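PDB 2HX0: putative DNA-binding protein from Salmonella choleraesuis, which is thought to bind DNA, and forms a trimer of Plants and Prokaryotes Conserved (PCC) domains that binds magnesium through a cluster of histidines. Local coordinates for residues R45-A50 against G83-T88; T17-A22 against I122-A127; L23-G28 against T116-V121; T57-R62 against P110-R115. The protein carries 2 engineered substitutions. One frame throughout, in Å; residues are numbered along the deposited sequence.

The first three contacts tie together neighbouring strands of one antiparallel sheet: contact 1 joins 47-56 to 75-86, while contacts 2 and 3 are successive lengths of the pairing of 15-25 with 113-124, their centres about 19 Å apart. Contact 1 touches both, its centre about 9 Å from that of contact 2. Contact 4 sets residues 110-115, leading into strand 113-124, against 57-62; its centre is about 13 Å from that of contact 3, which it touches. Magnesium is bound by His91, His93 and His107; Thr84 of contact 1 comes within about 4 Å of His91, side chain to side chain. The side chains of Thr117 (contact 3) and Arg115 (contact 4) each lie near a bound magnesium ion, about 6 and 7 Å away.

Contact 1: R45-A50 against G83-T88; sequences RAAWIA and GTLELT. Engineered in segment 45-50: Arg45 (natural residue His).
Leu85 and Ile49 meet with their side chains roughly at right angles, CD2 of Leu85 and CD1 of Ile49 coming within 3.9 Å. Leu85 CG stands between its own backbone N and carbonyl carbon (chi1 65°), which swings CD2 back over the opposing strand, where it lies 3.7 Å from Trp48 N and also touches the methyl of Ala47. This apolar patch continues onto Leu120 and Leu92. Ala47 and Leu85 form a hydrogen-bonded pair of the antiparallel sheet, which here joins strands 47-56 and 75-86 in the PCC domain: Ala47 N binds Leu85 O (3.0 Å), and Leu85 N returns to Ala47 O from above the carbonyl plane. One step on, Trp48 and Thr84 form a non-hydrogen-bonded pair with their side chains on the other face; the indole turns away from this strand and its NE1 donates to Ala50 O of the second subunit, while Thr84 OG1 bonds Glu119 of that same subunit. Ile49 N reaches Gly83 O at 3.0 Å, and a water bridges onward from Ile49 O (2.7 Å) to Gly83 N, lying in the indole plane at its edge. At the far end the engineered Arg45, folded by bends at chi2 and chi3, lays its CD and NE against Leu87 CD1, crossing that side chain at a slant. Glu86 rests its CB on Arg45 O, its carboxylate being salt-bridged to Arg132.

Contact 2: T17-A22 against I122-A127; sequences TARFYA and IGELPA
Ile122 opens the pairing by exchanging both backbone hydrogen bonds with Tyr21, Tyr21 N to Ile122 O and Ile122 N to Tyr21 O, each 2.8 Å. Its carbonyl O also lies in the plane of the Tyr21 ring, at the edge near CD1. Gly123 comes next, opposite Phe20 in a non-hydrogen-bonded pair: with no side chain between them, Phe20 CD2 settles 3.7 Å from Gly123 CA. That ring then meets Trp48 of the third subunit, to which the sheet runs on through an antiparallel ladder made by Phe20 and Tyr21. Strands 15-25 and 113-124 are thus edge and next-to-edge within one chain's antiparallel sheet, but lie inside a continuous one in the trimer. Glu124 repeats the two-bond pairing, with Arg19. On the face shared with Tyr21 and Ile122, their side chains run alongside each other, both CG atoms anti to the backbone N, and Glu124 CG lies over one face of the guanidinium, 3.6 Å from NH2. The carboxylate, its plane turned 59° from the guanidinium, stays too far for a salt bridge; a water takes a bond from Arg19 NH2 and gives one to Glu124 OE2 (2.6 Å). Arg19 instead grips Tyr21 OH in its plane, with NE (2.7 Å) and NH2, while the carboxylate binds the backbone N of Arg45 and of Ala46 and the side chain of Arg148. Leu125 CD2 touches the Ala18 methyl at 4.0 Å. Pro126 ends the run, its CD 3.2 Å from Thr17 O and its CG against Arg19 NH1.

Contact 3: L23-G28 against T116-V121; sequences LRLLPG and TTLELV. Unlike the reference sequence in segment 23-28: Leu23 (reference Phe).
Arg24 holds the opposite strand through two nitrogens of its guanidinium edge. NE donates to Thr117 OG1 (2.9 Å), which sits 16° out of the guanidinium plane, whereas NH2 reaches Thr116 O (3.0 Å) within it. The chain leaves the backbone with CG anti to N and bends at chi2 (-130°), which carries the head toward Thr116 and Thr117; the Arg24 and Thr117 side chains cross nearly at a right angle. Leu26 CD2 covers one guanidinium face off-centre, and Glu142 of the third subunit packs nearby. Backbone bonds form the second group. Leu23 and Leu120 exchange a pair, Leu23 N to Leu120 O and Leu120 N to Leu23 O, and Leu25 N binds Leu118 O at 2.8 Å; the return bond from Leu118 N is long and weak. This is an antiparallel ladder between strands 15-25 and 113-124 of the PCC-domain sheet, with helix 31-42 lying on the leucine face. The apolar contacts lie on that face. Leu25 and Leu118 lie side by side, pointing the same way, CD1 of Leu25 3.8 Å from CD2 of Leu118; Leu120 CD1 comes at a slant to Leu25 CG (4.2 Å), and Leu23 CD2 lies 4.1 Å from Leu120 CB. On the other face, beside Arg24, Glu119 turns its carboxylate to Thr84, Arg132 and His91 of the third subunit. Past the ladder, Pro27 CG abuts Thr116 O at 3.4 Å.

Contact 4: T57-R62 against P110-R115; sequences TDVALR and PGCTVR
Thr113 OG1 is held twice by Asp58: it gives its proton to Asp58 OD2 at 2.8 Å and accepts the N-H of Asp58 at 3.0 Å. The hydroxyl meets OD2 from above the carboxylate plane, 45° out of it. Both segments turn corners of the antiparallel PCC-domain sheet here, at 57-58 and at 115, and between these corners the segment 110-115 runs antiparallel to 57-60; strand 59-62 itself is flanked in the sheet by 70-73 and 103-108. Thr113 sets OG1 between its own backbone N and carbonyl carbon (chi1 61°), and from there the hydroxyl can face the main chain and the carboxylate of Asp58 together. With OD1 bonded to Thr73 OG1, both oxygens of the Asp58 carboxylate are engaged. Around this pair the backbone adds two bonds, Thr57 N to Thr113 O (2.9 Å) and Thr113 N to Asp58 O, the latter entering tilted from the carbonyl plane. Arg115 crosses Thr57 at about a right angle, its aliphatic stem packing on Thr57 OG1, which lies 3.4 Å from Arg115 CG. Its charged end goes elsewhere, into a salt bridge with Glu77, a residue seen to bind magnesium in this protein, although no ion is bound to it in this chain. At the other end, the Ala60 methyl lies 3.3 Å from Pro110 O, alongside Gly111, whose N bonds Glu30. Between these groups Cys112 serves as an acceptor: Ala60 N points almost straight at Cys112 SG, 3.3 Å away, with 171° at the hydrogen.

Contact 1: R45-A50 against G83-T88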
# COMPACT_ATOMS: atom_id res chain seq x y z
N ARG A 45 8.65 16.42 7.91
CA ARG A 45 9.48 15.81 8.95
C ARG A 45 9.10 14.39 9.35
O ARG A 45 9.85 13.73 10.06
CB ARG A 45 9.48 16.68 10.21
CG ARG A 45 9.90 18.14 10.01
CD ARG A 45 11.30 18.25 9.44
NE ARG A 45 12.32 17.66 10.30
CZ ARG A 45 12.70 18.16 11.47
NH1 ARG A 45 13.64 17.54 12.18
NH2 ARG A 45 12.15 19.27 11.94
N ALA A 46 7.94 13.92 8.91
CA ALA A 46 7.49 12.57 9.26
C ALA A 46 6.46 12.12 8.24
O ALA A 46 5.26 12.09 8.51
CB ALA A 46 6.88 12.57 10.65
N ALA A 47 6.93 11.73 7.06
CA ALA A 47 6.04 11.34 5.99
C ALA A 47 6.14 9.88 5.58
O ALA A 47 7.07 9.17 5.97
CB ALA A 47 6.29 12.24 4.77
N TRP A 48 5.16 9.43 4.81
CA TRP A 48 5.15 8.06 4.31
C TRP A 48 4.36 8.05 3.01
O TRP A 48 3.57 8.96 2.75
CB TRP A 48 4.52 7.11 5.36
CG TRP A 48 3.02 6.92 5.30
CD1 TRP A 48 2.35 5.90 4.69
CD2 TRP A 48 2.03 7.75 5.92
NE1 TRP A 48 0.99 6.04 4.90
CE2 TRP A 48 0.77 7.17 5.65
CE3 TRP A 48 2.08 8.93 6.68
CZ2 TRP A 48 -0.43 7.72 6.11
CZ3 TRP A 48 0.89 9.48 7.13
CH2 TRP A 48 -0.35 8.87 6.85
N ILE A 49 4.59 7.04 2.18
CA ILE A 49 3.87 6.95 0.92
C ILE A 49 2.53 6.27 1.21
O ILE A 49 2.49 5.09 1.55
CB ILE A 49 4.63 6.09 -0.11
CG1 ILE A 49 6.08 6.58 -0.23
CG2 ILE A 49 3.92 6.18 -1.46
CD1 ILE A 49 6.31 8.05 -0.69
N ALA A 50 1.45 7.04 1.09
CA ALA A 50 0.12 6.52 1.36
C ALA A 50 -0.54 5.88 0.15
O ALA A 50 -1.49 5.11 0.28
CB ALA A 50 -0.78 7.64 1.92
N GLY A 83 6.93 3.02 2.20
CA GLY A 83 8.01 3.46 3.05
C GLY A 83 7.82 4.83 3.63
O GLY A 83 6.84 5.52 3.36
N THR A 84 8.81 5.23 4.42
CA THR A 84 8.81 6.50 5.10
C THR A 84 9.85 7.42 4.50
O THR A 84 10.78 6.98 3.83
CB THR A 84 9.16 6.29 6.58
OG1 THR A 84 10.38 5.54 6.68
CG2 THR A 84 8.05 5.52 7.29
N LEU A 85 9.68 8.72 4.71
CA LEU A 85 10.64 9.68 4.21
C LEU A 85 10.52 10.96 5.01
O LEU A 85 9.46 11.27 5.55
CB LEU A 85 10.46 9.94 2.71
CG LEU A 85 9.20 10.60 2.15
CD1 LEU A 85 9.39 10.85 0.67
CD2 LEU A 85 7.98 9.71 2.38
N GLU A 86 11.63 11.68 5.11
CA GLU A 86 11.65 12.93 5.85
C GLU A 86 12.80 13.80 5.36
O GLU A 86 13.53 13.42 4.45
CB GLU A 86 11.77 12.65 7.35
CG GLU A 86 13.06 11.99 7.82
CD GLU A 86 13.11 10.49 7.60
OE1 GLU A 86 12.05 9.85 7.39
OE2 GLU A 86 14.22 9.93 7.66
N LEU A 87 12.97 14.98 5.96
CA LEU A 87 14.01 15.91 5.54
C LEU A 87 15.37 15.35 5.17
O LEU A 87 15.89 15.67 4.10
CB LEU A 87 14.20 17.01 6.59
CG LEU A 87 13.21 18.18 6.56
CD1 LEU A 87 13.73 19.29 7.47
CD2 LEU A 87 13.06 18.72 5.14
N THR A 88 15.96 14.52 6.03
CA THR A 88 17.28 13.98 5.72
C THR A 88 17.39 12.46 5.73
O THR A 88 18.44 11.91 6.07
CB THR A 88 18.35 14.54 6.67
OG1 THR A 88 18.11 14.06 8.00
CG2 THR A 88 18.32 16.06 6.67
O HOH W 1 4.03 3.21 2.63

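Contact 2: T17-A22 against I122-A127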
# COMPACT_ATOMS: atom_id res chain seq x y z
N THR A 17 -2.34 13.26 13.64
CA THR A 17 -3.32 13.42 12.57
C THR A 17 -2.41 13.45 11.35
O THR A 17 -1.18 13.50 11.50
CB THR A 17 -4.04 14.78 12.67
OG1 THR A 17 -3.07 15.83 12.62
CG2 THR A 17 -4.82 14.87 13.97
N ALA A 18 -2.97 13.41 10.16
CA ALA A 18 -2.14 13.45 8.97
C ALA A 18 -2.62 14.49 7.99
O ALA A 18 -3.81 14.78 7.90
CB ALA A 18 -2.11 12.08 8.30
N ARG A 19 -1.67 15.07 7.26
CA ARG A 19 -1.95 16.03 6.21
C ARG A 19 -1.49 15.29 4.96
O ARG A 19 -0.40 14.71 4.97
CB ARG A 19 -1.13 17.31 6.42
CG ARG A 19 -1.48 18.43 5.46
CD ARG A 19 -0.79 19.74 5.85
NE ARG A 19 0.67 19.65 5.73
CZ ARG A 19 1.51 19.71 6.76
NH1 ARG A 19 1.05 19.85 7.99
NH2 ARG A 19 2.82 19.64 6.54
N PHE A 20 -2.29 15.30 3.91
CA PHE A 20 -1.91 14.59 2.69
C PHE A 20 -1.61 15.50 1.52
O PHE A 20 -2.15 16.59 1.40
CB PHE A 20 -3.00 13.60 2.29
CG PHE A 20 -3.19 12.50 3.28
CD1 PHE A 20 -4.05 12.65 4.36
CD2 PHE A 20 -2.46 11.32 3.16
CE1 PHE A 20 -4.19 11.65 5.32
CE2 PHE A 20 -2.58 10.31 4.12
CZ PHE A 20 -3.45 10.48 5.20
N TYR A 21 -0.72 15.02 0.67
CA TYR A 21 -0.30 15.75 -0.52
C TYR A 21 -0.47 14.86 -1.73
O TYR A 21 -0.12 13.68 -1.70
CB TYR A 21 1.17 16.15 -0.42
CG TYR A 21 1.49 17.12 0.69
CD1 TYR A 21 1.73 16.66 1.98
CD2 TYR A 21 1.58 18.49 0.45
CE1 TYR A 21 2.05 17.55 3.01
CE2 TYR A 21 1.90 19.38 1.46
CZ TYR A 21 2.13 18.91 2.74
OH TYR A 21 2.46 19.80 3.74
N ALA A 22 -1.01 15.42 -2.81
CA ALA A 22 -1.18 14.64 -4.03
C ALA A 22 -0.29 15.25 -5.10
O ALA A 22 -0.26 16.47 -5.26
CB ALA A 22 -2.64 14.68 -4.48
N ILE A 122 1.09 11.43 -0.57
CA ILE A 122 2.04 11.37 0.52
C ILE A 122 1.43 11.90 1.81
O ILE A 122 0.83 12.97 1.82
CB ILE A 122 3.30 12.20 0.18
CG1 ILE A 122 3.99 11.59 -1.05
CG2 ILE A 122 4.24 12.24 1.39
CD1 ILE A 122 3.26 11.70 -2.34
N GLY A 123 1.57 11.13 2.89
CA GLY A 123 1.04 11.57 4.17
C GLY A 123 2.15 12.15 5.02
O GLY A 123 3.29 11.70 4.95
N GLU A 124 1.81 13.17 5.80
CA GLU A 124 2.76 13.83 6.71
C GLU A 124 2.09 13.82 8.09
O GLU A 124 0.90 14.10 8.20
CB GLU A 124 3.03 15.27 6.27
CG GLU A 124 3.64 16.18 7.36
CD GLU A 124 5.12 15.93 7.63
OE1 GLU A 124 5.63 14.86 7.26
OE2 GLU A 124 5.77 16.81 8.23
N LEU A 125 2.86 13.49 9.12
CA LEU A 125 2.34 13.43 10.49
C LEU A 125 2.87 14.65 11.24
O LEU A 125 3.96 14.60 11.82
CB LEU A 125 2.80 12.13 11.14
CG LEU A 125 2.40 10.88 10.35
CD1 LEU A 125 3.22 9.68 10.80
CD2 LEU A 125 0.91 10.63 10.52
N PRO A 126 2.10 15.75 11.27
CA PRO A 126 2.50 16.99 11.94
C PRO A 126 2.90 16.94 13.41
O PRO A 126 3.63 17.80 13.87
CB PRO A 126 1.31 17.92 11.70
CG PRO A 126 0.69 17.38 10.44
CD PRO A 126 0.76 15.89 10.69
N ALA A 127 2.42 15.94 14.15
CA ALA A 127 2.76 15.85 15.57
C ALA A 127 4.03 15.05 15.84
O ALA A 127 4.48 14.96 16.99
CB ALA A 127 1.59 15.24 16.34
O HOH W 2 4.89 19.25 8.64

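Contact 3: L23-G28 against T116-V121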
# COMPACT_ATOMS: atom_id res chain seq x y z
N LEU A 23 0.45 14.42 -5.81
CA LEU A 23 1.31 14.95 -6.86
C LEU A 23 1.51 13.96 -7.97
O LEU A 23 1.30 12.76 -7.81
CB LEU A 23 2.66 15.38 -6.29
CG LEU A 23 3.52 14.32 -5.59
CD1 LEU A 23 4.99 14.70 -5.71
CD2 LEU A 23 3.11 14.22 -4.13
N ARG A 24 1.91 14.48 -9.13
CA ARG A 24 2.15 13.63 -10.28
C ARG A 24 3.52 13.96 -10.86
O ARG A 24 3.80 15.12 -11.15
CB ARG A 24 1.09 13.88 -11.35
CG ARG A 24 1.29 13.01 -12.57
CD ARG A 24 1.25 13.81 -13.85
NE ARG A 24 1.79 13.04 -14.96
CZ ARG A 24 1.96 13.52 -16.19
NH1 ARG A 24 1.61 14.77 -16.48
NH2 ARG A 24 2.47 12.74 -17.14
N LEU A 25 4.36 12.95 -11.02
CA LEU A 25 5.68 13.16 -11.59
C LEU A 25 5.60 12.99 -13.10
O LEU A 25 4.74 12.27 -13.61
CB LEU A 25 6.69 12.18 -10.99
CG LEU A 25 6.83 12.24 -9.46
CD1 LEU A 25 8.00 11.36 -9.04
CD2 LEU A 25 7.05 13.68 -8.99
N LEU A 26 6.52 13.65 -13.80
CA LEU A 26 6.54 13.65 -15.26
C LEU A 26 7.52 12.67 -15.90
O LEU A 26 8.48 12.23 -15.28
CB LEU A 26 6.86 15.06 -15.76
CG LEU A 26 6.00 16.21 -15.23
CD1 LEU A 26 6.48 17.52 -15.85
CD2 LEU A 26 4.54 15.96 -15.55
N PRO A 27 7.29 12.34 -17.18
CA PRO A 27 8.17 11.42 -17.91
C PRO A 27 9.63 11.88 -17.84
O PRO A 27 9.92 13.07 -17.97
CB PRO A 27 7.62 11.48 -19.33
CG PRO A 27 6.15 11.66 -19.10
CD PRO A 27 6.13 12.72 -18.01
N GLY A 28 10.53 10.93 -17.62
CA GLY A 28 11.94 11.24 -17.56
C GLY A 28 12.50 11.65 -16.21
O GLY A 28 13.71 11.63 -16.01
N THR A 116 5.66 7.18 -18.08
CA THR A 116 4.57 8.04 -18.50
C THR A 116 4.06 8.90 -17.35
O THR A 116 3.64 10.03 -17.55
CB THR A 116 3.37 7.24 -19.08
OG1 THR A 116 2.82 6.40 -18.06
CG2 THR A 116 3.82 6.40 -20.26
N THR A 117 4.12 8.36 -16.13
CA THR A 117 3.63 9.11 -14.98
C THR A 117 3.89 8.37 -13.67
O THR A 117 4.17 7.18 -13.65
CB THR A 117 2.09 9.31 -15.08
OG1 THR A 117 1.65 10.28 -14.12
CG2 THR A 117 1.36 8.00 -14.79
N LEU A 118 3.82 9.11 -12.57
CA LEU A 118 3.94 8.51 -11.24
C LEU A 118 3.01 9.35 -10.38
O LEU A 118 3.27 10.52 -10.14
CB LEU A 118 5.36 8.54 -10.68
CG LEU A 118 5.42 7.61 -9.46
CD1 LEU A 118 5.31 6.15 -9.93
CD2 LEU A 118 6.72 7.81 -8.69
N GLU A 119 1.90 8.74 -9.95
CA GLU A 119 0.91 9.43 -9.13
C GLU A 119 1.16 9.04 -7.69
O GLU A 119 1.26 7.86 -7.36
CB GLU A 119 -0.49 9.00 -9.56
CG GLU A 119 -0.86 9.49 -10.96
CD GLU A 119 -2.15 8.87 -11.47
OE1 GLU A 119 -3.07 8.65 -10.66
OE2 GLU A 119 -2.25 8.64 -12.70
N LEU A 120 1.25 10.04 -6.82
CA LEU A 120 1.54 9.80 -5.42
C LEU A 120 0.66 10.54 -4.44
O LEU A 120 0.27 11.68 -4.68
CB LEU A 120 2.98 10.21 -5.11
CG LEU A 120 4.17 9.49 -5.74
CD1 LEU A 120 5.28 10.49 -6.01
CD2 LEU A 120 4.65 8.39 -4.80
N VAL A 121 0.33 9.88 -3.34
CA VAL A 121 -0.40 10.52 -2.26
C VAL A 121 0.56 10.32 -1.09
O VAL A 121 0.86 9.19 -0.70
CB VAL A 121 -1.74 9.85 -1.94
CG1 VAL A 121 -2.35 10.51 -0.70
CG2 VAL A 121 -2.68 10.02 -3.10

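Contact 4: T57-R62 against P110-R115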
# COMPACT_ATOMS: atom_id res chain seq x y z
N THR A 57 10.79 3.41 -16.57
CA THR A 57 11.61 2.97 -17.69
C THR A 57 12.87 2.37 -17.07
O THR A 57 13.20 1.21 -17.31
CB THR A 57 11.97 4.15 -18.60
OG1 THR A 57 10.78 4.65 -19.23
CG2 THR A 57 12.96 3.71 -19.68
N ASP A 58 13.56 3.17 -16.27
CA ASP A 58 14.76 2.69 -15.59
C ASP A 58 14.36 2.33 -14.17
O ASP A 58 13.56 3.04 -13.54
CB ASP A 58 15.84 3.77 -15.55
CG ASP A 58 16.28 4.21 -16.94
OD1 ASP A 58 16.55 3.33 -17.78
OD2 ASP A 58 16.35 5.43 -17.18
N VAL A 59 14.90 1.24 -13.66
CA VAL A 59 14.59 0.80 -12.30
C VAL A 59 15.88 0.47 -11.56
O VAL A 59 16.75 -0.22 -12.09
CB VAL A 59 13.67 -0.44 -12.31
CG1 VAL A 59 13.35 -0.85 -10.88
CG2 VAL A 59 12.40 -0.14 -13.08
N ALA A 60 15.99 0.97 -10.34
CA ALA A 60 17.16 0.74 -9.50
C ALA A 60 16.69 0.11 -8.20
O ALA A 60 15.98 0.73 -7.42
CB ALA A 60 17.88 2.06 -9.23
N LEU A 61 17.09 -1.14 -7.98
CA LEU A 61 16.69 -1.87 -6.78
C LEU A 61 17.86 -2.57 -6.11
O LEU A 61 18.77 -3.05 -6.78
CB LEU A 61 15.64 -2.92 -7.12
CG LEU A 61 14.27 -2.45 -7.60
CD1 LEU A 61 13.46 -3.65 -8.07
CD2 LEU A 61 13.57 -1.73 -6.46
N ARG A 62 17.83 -2.62 -4.79
CA ARG A 62 18.85 -3.33 -4.03
C ARG A 62 18.09 -4.51 -3.45
O ARG A 62 17.22 -4.33 -2.59
CB ARG A 62 19.42 -2.45 -2.91
CG ARG A 62 20.62 -3.06 -2.21
CD ARG A 62 21.13 -2.15 -1.11
NE ARG A 62 20.18 -2.04 -0.01
CZ ARG A 62 20.34 -1.26 1.05
NH1 ARG A 62 21.43 -0.51 1.17
NH2 ARG A 62 19.42 -1.24 2.01
N PRO A 110 18.41 5.25 -5.88
CA PRO A 110 18.32 6.34 -6.85
C PRO A 110 18.54 5.77 -8.25
O PRO A 110 19.38 4.89 -8.44
CB PRO A 110 19.45 7.28 -6.43
CG PRO A 110 19.52 7.07 -4.95
CD PRO A 110 19.40 5.57 -4.83
N GLY A 111 17.78 6.25 -9.23
CA GLY A 111 17.93 5.76 -10.58
C GLY A 111 16.65 5.29 -11.24
O GLY A 111 16.67 4.89 -12.41
N CYS A 112 15.54 5.31 -10.52
CA CYS A 112 14.26 4.90 -11.09
C CYS A 112 13.71 6.10 -11.85
O CYS A 112 13.55 7.18 -11.28
CB CYS A 112 13.28 4.51 -9.98
SG CYS A 112 13.80 3.06 -9.05
N THR A 113 13.44 5.93 -13.14
CA THR A 113 12.93 7.04 -13.94
C THR A 113 11.50 6.80 -14.43
O THR A 113 11.15 5.71 -14.86
CB THR A 113 13.84 7.31 -15.16
OG1 THR A 113 13.88 6.16 -16.00
CG2 THR A 113 15.25 7.65 -14.69
N VAL A 114 10.69 7.85 -14.34
CA VAL A 114 9.29 7.79 -14.76
C VAL A 114 9.14 7.57 -16.26
O VAL A 114 9.84 8.18 -17.07
CB VAL A 114 8.56 9.10 -14.36
CG1 VAL A 114 7.11 9.06 -14.81
CG2 VAL A 114 8.65 9.29 -12.86
N ARG A 115 8.21 6.69 -16.63
CA ARG A 115 7.97 6.41 -18.04
C ARG A 115 6.89 7.35 -18.56
O ARG A 115 7.17 8.23 -19.38
CB ARG A 115 7.55 4.94 -18.23
CG ARG A 115 7.44 4.50 -19.68
CD ARG A 115 7.74 3.02 -19.82
NE ARG A 115 6.84 2.18 -19.03
CZ ARG A 115 5.57 1.93 -19.35
NH1 ARG A 115 5.05 2.46 -20.46
NH2 ARG A 115 4.83 1.16 -18.57